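Local atomic coordinates of Acarbose/maltose binding protein GacH (Streptomyces glaucescens, PDB entry 3K01), a protein that binds acarbose and an acarbose homolog as the solute receptor of an ABC transporter, and probably binds maltose as well. Residues Leu182-Asp187 and Ala234-Ser239; Asn243-Ala248 and Ala255-Gly260. One frame throughout, in Å; residues are numbered along the deposited sequence. Where two conformers were deposited one is given.

Contact 1: Leu182-Asp187 and Ala234-Ser239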
ATOM      1  N   LEU A 182      -7.280  18.991  -9.703  1.00  5.67           N
ATOM      2  CA  LEU A 182      -6.622  17.986  -8.878  1.00  6.27           C
ATOM      3  C   LEU A 182      -5.954  18.608  -7.671  1.00  5.91           C
ATOM      4  O   LEU A 182      -5.290  19.648  -7.776  1.00  6.21           O
ATOM      5  CB  LEU A 182      -5.543  17.305  -9.737  1.00  6.31           C
ATOM      6  CG  LEU A 182      -4.668  16.224  -9.090  1.00  6.02           C
ATOM      7  CD1 LEU A 182      -5.480  14.994  -8.658  1.00  6.68           C
ATOM      8  CD2 LEU A 182      -3.508  15.798  -9.966  1.00  7.36           C
ATOM      9  N   TYR A 183      -6.051  17.943  -6.518  1.00  6.21           N
ATOM     10  CA  TYR A 183      -5.118  18.217  -5.423  1.00  5.23           C
ATOM     11  C   TYR A 183      -3.976  17.249  -5.541  1.00  6.42           C
ATOM     12  O   TYR A 183      -4.219  16.050  -5.477  1.00  6.74           O
ATOM     13  CB  TYR A 183      -5.765  18.098  -4.033  1.00  6.61           C
ATOM     14  CG  TYR A 183      -4.806  18.588  -2.979  1.00  5.51           C
ATOM     15  CD1 TYR A 183      -4.862  19.901  -2.534  1.00  6.65           C
ATOM     16  CD2 TYR A 183      -3.784  17.784  -2.501  1.00  6.06           C
ATOM     17  CE1 TYR A 183      -3.939  20.392  -1.609  1.00  6.87           C
ATOM     18  CE2 TYR A 183      -2.873  18.263  -1.558  1.00  7.16           C
ATOM     19  CZ  TYR A 183      -2.967  19.540  -1.136  1.00  6.49           C
ATOM     20  OH  TYR A 183      -2.033  19.986  -0.226  1.00  8.26           O
ATOM     21  N   LEU A 184      -2.757  17.754  -5.782  1.00  6.52           N
ATOM     22  CA  LEU A 184      -1.579  16.909  -5.946  1.00  6.72           C
ATOM     23  C   LEU A 184      -0.866  16.926  -4.612  1.00  6.86           C
ATOM     24  O   LEU A 184      -0.410  17.988  -4.155  1.00  7.06           O
ATOM     25  CB  LEU A 184      -0.708  17.475  -7.073  1.00  7.28           C
ATOM     26  CG  LEU A 184       0.565  16.665  -7.382  1.00  7.55           C
ATOM     27  CD1 LEU A 184       0.890  16.743  -8.837  1.00 10.26           C
ATOM     28  CD2 LEU A 184       1.759  17.154  -6.578  1.00 10.55           C
ATOM     29  N   ARG A 185      -0.790  15.777  -3.948  1.00  7.30           N
ATOM     30  CA  ARG A 185      -0.136  15.711  -2.648  1.00  8.56           C
ATOM     31  C   ARG A 185       1.362  15.929  -2.824  1.00  8.88           C
ATOM     32  O   ARG A 185       2.023  15.132  -3.494  1.00 10.46           O
ATOM     33  CB  ARG A 185      -0.397  14.349  -2.001  1.00  9.87           C
ATOM     34  CG  ARG A 185       0.346  14.085  -0.701  1.00 11.98           C
ATOM     35  CD  ARG A 185      -0.483  14.573   0.434  1.00 13.06           C
ATOM     36  NE  ARG A 185       0.059  14.311   1.790  1.00 11.55           N
ATOM     37  CZ  ARG A 185      -0.130  13.212   2.510  1.00 13.41           C
ATOM     38  NH1 ARG A 185      -0.835  12.191   2.041  1.00 16.40           N
ATOM     39  NH2 ARG A 185       0.385  13.149   3.735  1.00 16.61           N
ATOM     40  N   GLY A 186       1.893  16.978  -2.203  1.00  7.89           N
ATOM     41  CA  GLY A 186       3.280  17.350  -2.470  1.00  8.76           C
ATOM     42  C   GLY A 186       4.265  17.049  -1.370  1.00  7.22           C
ATOM     43  O   GLY A 186       5.450  17.297  -1.565  1.00  8.47           O
ATOM     44  N   ASP A 187       3.789  16.582  -0.214  1.00  7.52           N
ATOM     45  CA  ASP A 187       4.650  16.495   0.962  1.00  8.77           C
ATOM     46  C   ASP A 187       4.839  15.065   1.423  1.00  7.93           C
ATOM     47  O   ASP A 187       5.390  14.857   2.519  1.00 10.18           O
ATOM     48  CB  ASP A 187       4.094  17.341   2.129  1.00  9.69           C
ATOM     49  CG  ASP A 187       2.790  16.791   2.689  1.00 10.18           C
ATOM     50  OD1 ASP A 187       2.053  16.131   1.938  1.00 10.81           O
ATOM     51  OD2 ASP A 187       2.481  17.040   3.895  1.00 13.25           O
ATOM     52  N   ALA A 234      -3.533  21.502 -11.090  1.00  5.74           N
ATOM     53  CA  ALA A 234      -3.447  21.001  -9.721  1.00  5.87           C
ATOM     54  C   ALA A 234      -2.981  22.075  -8.791  1.00  6.44           C
ATOM     55  O   ALA A 234      -2.297  23.032  -9.207  1.00  7.64           O
ATOM     56  CB  ALA A 234      -2.486  19.830  -9.622  1.00  7.30           C
ATOM     57  N   ILE A 235      -3.320  21.903  -7.516  1.00  5.86           N
ATOM     58  CA  ILE A 235      -2.733  22.703  -6.450  1.00  6.33           C
ATOM     59  C   ILE A 235      -2.051  21.751  -5.454  1.00  6.90           C
ATOM     60  O   ILE A 235      -2.311  20.551  -5.431  1.00  6.96           O
ATOM     61  CB  ILE A 235      -3.776  23.577  -5.716  1.00  6.22           C
ATOM     62  CG1 ILE A 235      -4.965  22.729  -5.235  1.00  6.92           C
ATOM     63  CG2 ILE A 235      -4.213  24.740  -6.614  1.00  8.58           C
ATOM     64  CD1 ILE A 235      -5.931  23.482  -4.309  1.00  9.49           C
ATOM     65  N   THR A 236      -1.185  22.310  -4.618  1.00  7.10           N
ATOM     66  CA  THR A 236      -0.433  21.514  -3.663  1.00  6.81           C
ATOM     67  C   THR A 236      -0.036  22.379  -2.473  1.00  7.62           C
ATOM     68  O   THR A 236      -0.321  23.593  -2.445  1.00  8.32           O
ATOM     69  CB  THR A 236       0.811  20.878  -4.333  1.00  6.72           C
ATOM     70  OG1 THR A 236       1.354  19.906  -3.445  1.00  7.70           O
ATOM     71  CG2 THR A 236       1.870  21.931  -4.655  1.00  7.33           C
ATOM     72  N   ASP A 237       0.583  21.748  -1.473  1.00  7.04           N
ATOM     73  CA  ASP A 237       1.036  22.454  -0.268  1.00  7.69           C
ATOM     74  C   ASP A 237       2.302  21.776   0.214  1.00  7.98           C
ATOM     75  O   ASP A 237       2.412  20.555   0.172  1.00  8.66           O
ATOM     76  CB  ASP A 237      -0.016  22.403   0.855  1.00  8.31           C
ATOM     77  CG  ASP A 237      -1.251  23.190   0.534  1.00  8.52           C
ATOM     78  OD1 ASP A 237      -1.251  24.425   0.707  1.00 10.30           O
ATOM     79  OD2 ASP A 237      -2.241  22.552   0.109  1.00  9.43           O
ATOM     80  N   ALA A 238       3.224  22.567   0.757  1.00  8.02           N
ATOM     81  CA  ALA A 238       4.471  22.016   1.282  1.00  8.33           C
ATOM     82  C   ALA A 238       4.339  21.438   2.669  1.00  8.91           C
ATOM     83  O   ALA A 238       5.192  20.690   3.136  1.00  9.10           O
ATOM     84  CB  ALA A 238       5.542  23.094   1.280  1.00  9.25           C
ATOM     85  N   SER A 239       3.260  21.781   3.360  1.00  8.66           N
ATOM     86  CA  SER A 239       3.040  21.328   4.733  0.50  9.64           C
ATOM     87  C   SER A 239       1.596  20.888   4.899  1.00  9.42           C
ATOM     88  O   SER A 239       0.729  21.319   4.128  1.00 10.07           O
ATOM     89  CB  SER A 239       3.365  22.453   5.724  0.50 10.38           C
ATOM     90  OG  SER A 239       4.746  22.801   5.642  0.50 12.17           O
TER
HETATM   91  O   HOH W   1       0.489  18.577  -0.337  1.00  8.47           O

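Contact 2: Asn243-Ala248 and Ala255-Gly260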
ATOM      1  N   ASN A 243      -4.246  17.016   5.598  1.00  7.65           N
ATOM      2  CA  ASN A 243      -5.412  17.840   5.889  1.00  8.16           C
ATOM      3  C   ASN A 243      -5.740  18.746   4.747  1.00  7.99           C
ATOM      4  O   ASN A 243      -6.912  18.947   4.416  1.00  8.72           O
ATOM      5  CB  ASN A 243      -5.217  18.654   7.166  1.00  8.81           C
ATOM      6  CG  ASN A 243      -5.268  17.818   8.414  1.00 11.34           C
ATOM      7  OD1 ASN A 243      -4.412  17.957   9.297  1.00 15.93           O
ATOM      8  ND2 ASN A 243      -6.266  16.979   8.523  1.00 13.42           N
ATOM      9  N   ASN A 244      -4.733  19.322   4.114  1.00  7.91           N
ATOM     10  CA  ASN A 244      -5.012  20.218   3.008  1.00  7.83           C
ATOM     11  C   ASN A 244      -5.707  19.468   1.856  1.00  7.06           C
ATOM     12  O   ASN A 244      -6.655  19.973   1.241  1.00  7.37           O
ATOM     13  CB  ASN A 244      -3.722  20.902   2.505  1.00  8.89           C
ATOM     14  CG  ASN A 244      -3.282  22.070   3.376  1.00 11.39           C
ATOM     15  OD1 ASN A 244      -2.082  22.234   3.675  1.00 12.71           O
ATOM     16  ND2 ASN A 244      -4.214  22.878   3.779  1.00 10.78           N
ATOM     17  N   MET A 245      -5.235  18.270   1.562  1.00  6.86           N
ATOM     18  CA  MET A 245      -5.826  17.484   0.496  1.00  6.69           C
ATOM     19  C   MET A 245      -7.262  17.082   0.836  1.00  5.89           C
ATOM     20  O   MET A 245      -8.163  17.298   0.025  1.00  6.82           O
ATOM     21  CB  MET A 245      -4.994  16.231   0.291  1.00  7.04           C
ATOM     22  CG  MET A 245      -5.554  15.331  -0.776  1.00  6.85           C
ATOM     23  SD  MET A 245      -4.418  14.074  -1.344  1.00 10.38           S
ATOM     24  CE  MET A 245      -4.117  13.232   0.206  1.00 13.18           C
ATOM     25  N   GLN A 246      -7.472  16.532   2.022  1.00  6.10           N
ATOM     26  CA  GLN A 246      -8.827  16.136   2.431  1.00  6.39           C
ATOM     27  C   GLN A 246      -9.770  17.324   2.452  1.00  7.05           C
ATOM     28  O   GLN A 246     -10.886  17.237   1.944  1.00  7.17           O
ATOM     29  CB  GLN A 246      -8.822  15.450   3.805  1.00  6.60           C
ATOM     30  CG  GLN A 246      -8.085  14.105   3.831  1.00  7.37           C
ATOM     31  CD  GLN A 246      -8.704  13.118   2.885  1.00  9.72           C
ATOM     32  OE1 GLN A 246      -8.219  12.902   1.767  1.00 10.31           O
ATOM     33  NE2 GLN A 246      -9.804  12.526   3.312  1.00 11.58           N
ATOM     34  N   ASN A 247      -9.321  18.463   2.969  1.00  6.81           N
ATOM     35  CA  ASN A 247     -10.202  19.621   3.034  1.00  7.98           C
ATOM     36  C   ASN A 247     -10.541  20.106   1.634  1.00  7.32           C
ATOM     37  O   ASN A 247     -11.686  20.499   1.354  1.00  7.88           O
ATOM     38  CB  ASN A 247      -9.561  20.769   3.837  1.00  8.58           C
ATOM     39  CG  ASN A 247      -9.416  20.445   5.319  1.00 12.00           C
ATOM     40  OD1 ASN A 247     -10.052  19.549   5.834  1.00 15.65           O
ATOM     41  ND2 ASN A 247      -8.531  21.166   5.987  1.00 14.06           N
ATOM     42  N   ALA A 248      -9.553  20.107   0.741  1.00  7.33           N
ATOM     43  CA  ALA A 248      -9.778  20.565  -0.631  1.00  6.77           C
ATOM     44  C   ALA A 248     -10.775  19.655  -1.336  1.00  6.25           C
ATOM     45  O   ALA A 248     -11.668  20.146  -2.076  1.00  6.43           O
ATOM     46  CB  ALA A 248      -8.464  20.624  -1.416  1.00  7.32           C
ATOM     47  N   ALA A 255     -11.692  18.864  -7.745  1.00  5.68           N
ATOM     48  CA  ALA A 255     -12.601  17.810  -8.161  1.00  5.66           C
ATOM     49  C   ALA A 255     -12.040  16.405  -8.008  1.00  5.57           C
ATOM     50  O   ALA A 255     -12.798  15.418  -8.090  1.00  5.92           O
ATOM     51  CB  ALA A 255     -13.007  18.029  -9.607  1.00  5.76           C
ATOM     52  N   MET A 256     -10.719  16.298  -7.834  1.00  5.41           N
ATOM     53  CA  MET A 256     -10.009  15.006  -7.839  1.00  5.91           C
ATOM     54  C   MET A 256      -8.881  15.033  -6.853  1.00  5.76           C
ATOM     55  O   MET A 256      -8.291  16.081  -6.617  1.00  5.33           O
ATOM     56  CB  MET A 256      -9.439  14.728  -9.233  1.00  6.25           C
ATOM     57  CG  MET A 256     -10.520  14.579 -10.299  1.00  7.07           C
ATOM     58  SD  MET A 256      -9.898  14.234 -11.960  1.00  8.45           S
ATOM     59  CE  MET A 256      -9.457  15.918 -12.467  1.00 11.57           C
ATOM     60  N   MET A 257      -8.525  13.860  -6.333  1.00  5.44           N
ATOM     61  CA  MET A 257      -7.298  13.712  -5.522  1.00  5.66           C
ATOM     62  C   MET A 257      -6.886  12.265  -5.711  1.00  6.08           C
ATOM     63  O   MET A 257      -7.654  11.447  -6.186  1.00  6.69           O
ATOM     64  CB  MET A 257      -7.518  14.000  -4.039  1.00  6.52           C
ATOM     65  CG  MET A 257      -8.434  12.998  -3.362  1.00  7.10           C
ATOM     66  SD  MET A 257      -8.470  13.249  -1.562  1.00  7.04           S
ATOM     67  CE  MET A 257      -9.746  12.123  -1.024  1.00  8.11           C
ATOM     68  N   VAL A 258      -5.653  11.939  -5.337  1.00  7.10           N
ATOM     69  CA  VAL A 258      -5.224  10.540  -5.289  1.00  6.91           C
ATOM     70  C   VAL A 258      -5.158  10.123  -3.826  1.00  6.94           C
ATOM     71  O   VAL A 258      -4.672  10.871  -2.980  1.00  6.95           O
ATOM     72  CB  VAL A 258      -3.870  10.394  -5.969  1.00  7.84           C
ATOM     73  CG1 VAL A 258      -3.265   8.999  -5.745  1.00  8.41           C
ATOM     74  CG2 VAL A 258      -4.011  10.699  -7.436  1.00  8.23           C
ATOM     75  N   ASN A 259      -5.696   8.951  -3.512  1.00  6.23           N
ATOM     76  CA  ASN A 259      -5.754   8.546  -2.116  1.00  6.38           C
ATOM     77  C   ASN A 259      -6.028   7.067  -2.006  1.00  6.32           C
ATOM     78  O   ASN A 259      -6.205   6.386  -3.037  1.00  6.71           O
ATOM     79  CB  ASN A 259      -6.796   9.388  -1.360  1.00  6.71           C
ATOM     80  CG  ASN A 259      -6.347   9.732   0.036  1.00  6.67           C
ATOM     81  OD1 ASN A 259      -5.633   8.959   0.687  1.00  6.96           O
ATOM     82  ND2 ASN A 259      -6.733  10.919   0.502  1.00  7.78           N
ATOM     83  N   GLY A 260      -6.052   6.560  -0.777  1.00  6.48           N
ATOM     84  CA  GLY A 260      -6.252   5.133  -0.560  1.00  7.13           C
ATOM     85  C   GLY A 260      -7.521   4.841   0.203  1.00  7.54           C
ATOM     86  O   GLY A 260      -8.275   5.735   0.578  1.00  7.35           O
TER

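Contact 1: Leu182-Asp187 and Ala234-Ser239
Tyr183 turns its CG away from its own backbone N (chi1 -172°), which carries the ring toward the neighbouring strand, while Asp237, whose CG lies beside its own backbone N (chi1 -68°), turns its carboxylate to meet the phenol. Tyr183 belongs to a short parallel strand pair, part of the mixed sheet of this solute-binding protein, in which Leu182 is in register with Ala234 and Tyr183 with Ile235; Asp237 follows the partner strand in the chain. Backbone bonds start the pairing: Ile235 N donates to Leu182 O, and Leu184 N to Ile235 O at 2.9 Å. Further along, side chains take over. Thr236 OG1 donates to Leu184 O at 2.7 Å, a task that suits a short beta-branched hydroxyl. Tyr183 combines an apolar body with a polar end. Ile235 O lies over one ring face, offset toward the rim, and Ile235 CG1 packs on Tyr183 CD1 at 3.9 Å. At the ring edge, Tyr183 OH donates to the anti lone pair of Asp237 OD2 at 2.6 Å, with ring and carboxylate only 22° from coplanar. On the sheet face of Leu182, the small Ala234 CB fits against Leu182 CB and Leu184 CB, and helix 216-230 covers Leu184 and Ala234. Asp187 OD1 receives Arg185 NE in a salt bridge, and its OD2 accepts a bond from Gly241 N, which ties the loop to the start of helix 241-251. Between the two chains, beyond the backbone bonds, one water joins three groups, accepting from Gly186 N at 2.8 Å and donating to Asp237 O and Tyr183 OH.

Contact 2: Asn243-Ala248 and Ala255-Gly260
Met245 and Met257 meet by apolar contact, their flexible side chains crossing at about a right angle where helix 241-251 lies against strand 254-259 of the sheet. The segment axes approach to 9.1 Å at 135°. Met245 CG touches Met257 SD at 3.7 Å; beyond it Met245 SD lies near Val258 O, and the bend at chi3 (59°) turns Met245 CE onto Asn259 ND2 at 3.5 Å. Met257 CE abuts Gln246 OE1 at 3.3 Å as a non-polar neighbour. Unbranched thioethers suit this buried seam because they can thread between backbone and amide groups.

The polar contacts centre on two amides whose planes stand at right angles. Gln246 OE1 lies 2.8 Å from Asn259 ND2, but the angle is too poor for a hydrogen bond. Asn259 ND2 instead points a weak, nearly straight bond at Met257 SD, 3.6 Å away, while its OD1 accepts from Gly260 N. Gln246 NE2 is held by Asp266 OD2, and Val258 O takes a bond from Trp191 NE1.

The chemistry implies that helix and strand are joined here chiefly by sulfur and methyl packing, while Gln246 NE2 bonds to Asp266 and Asn259 bonds within its own strand segment, weakly through ND2.

In the fold
Contacts 1 and 2 follow one another along the chain, since strand 234-235 is followed, after a short loop, by helix 241-251, and strand 254-259 comes next. Their centres are about 9 Å apart. Both reach the same mixed sheet, in which strand 180-183 has strand 234-235 and strand 254-259 as parallel partners. A probable hydrogen bond from Tyr183 N to Met256 O joins them directly, and Tyr183 and Asp237 pack on Asn244 of the helix. The helix thus connects two parallel strands as a beta-alpha-beta crossover, with strand 180-183 between them. This places both contacts in a single alpha/beta unit of the solute receptor.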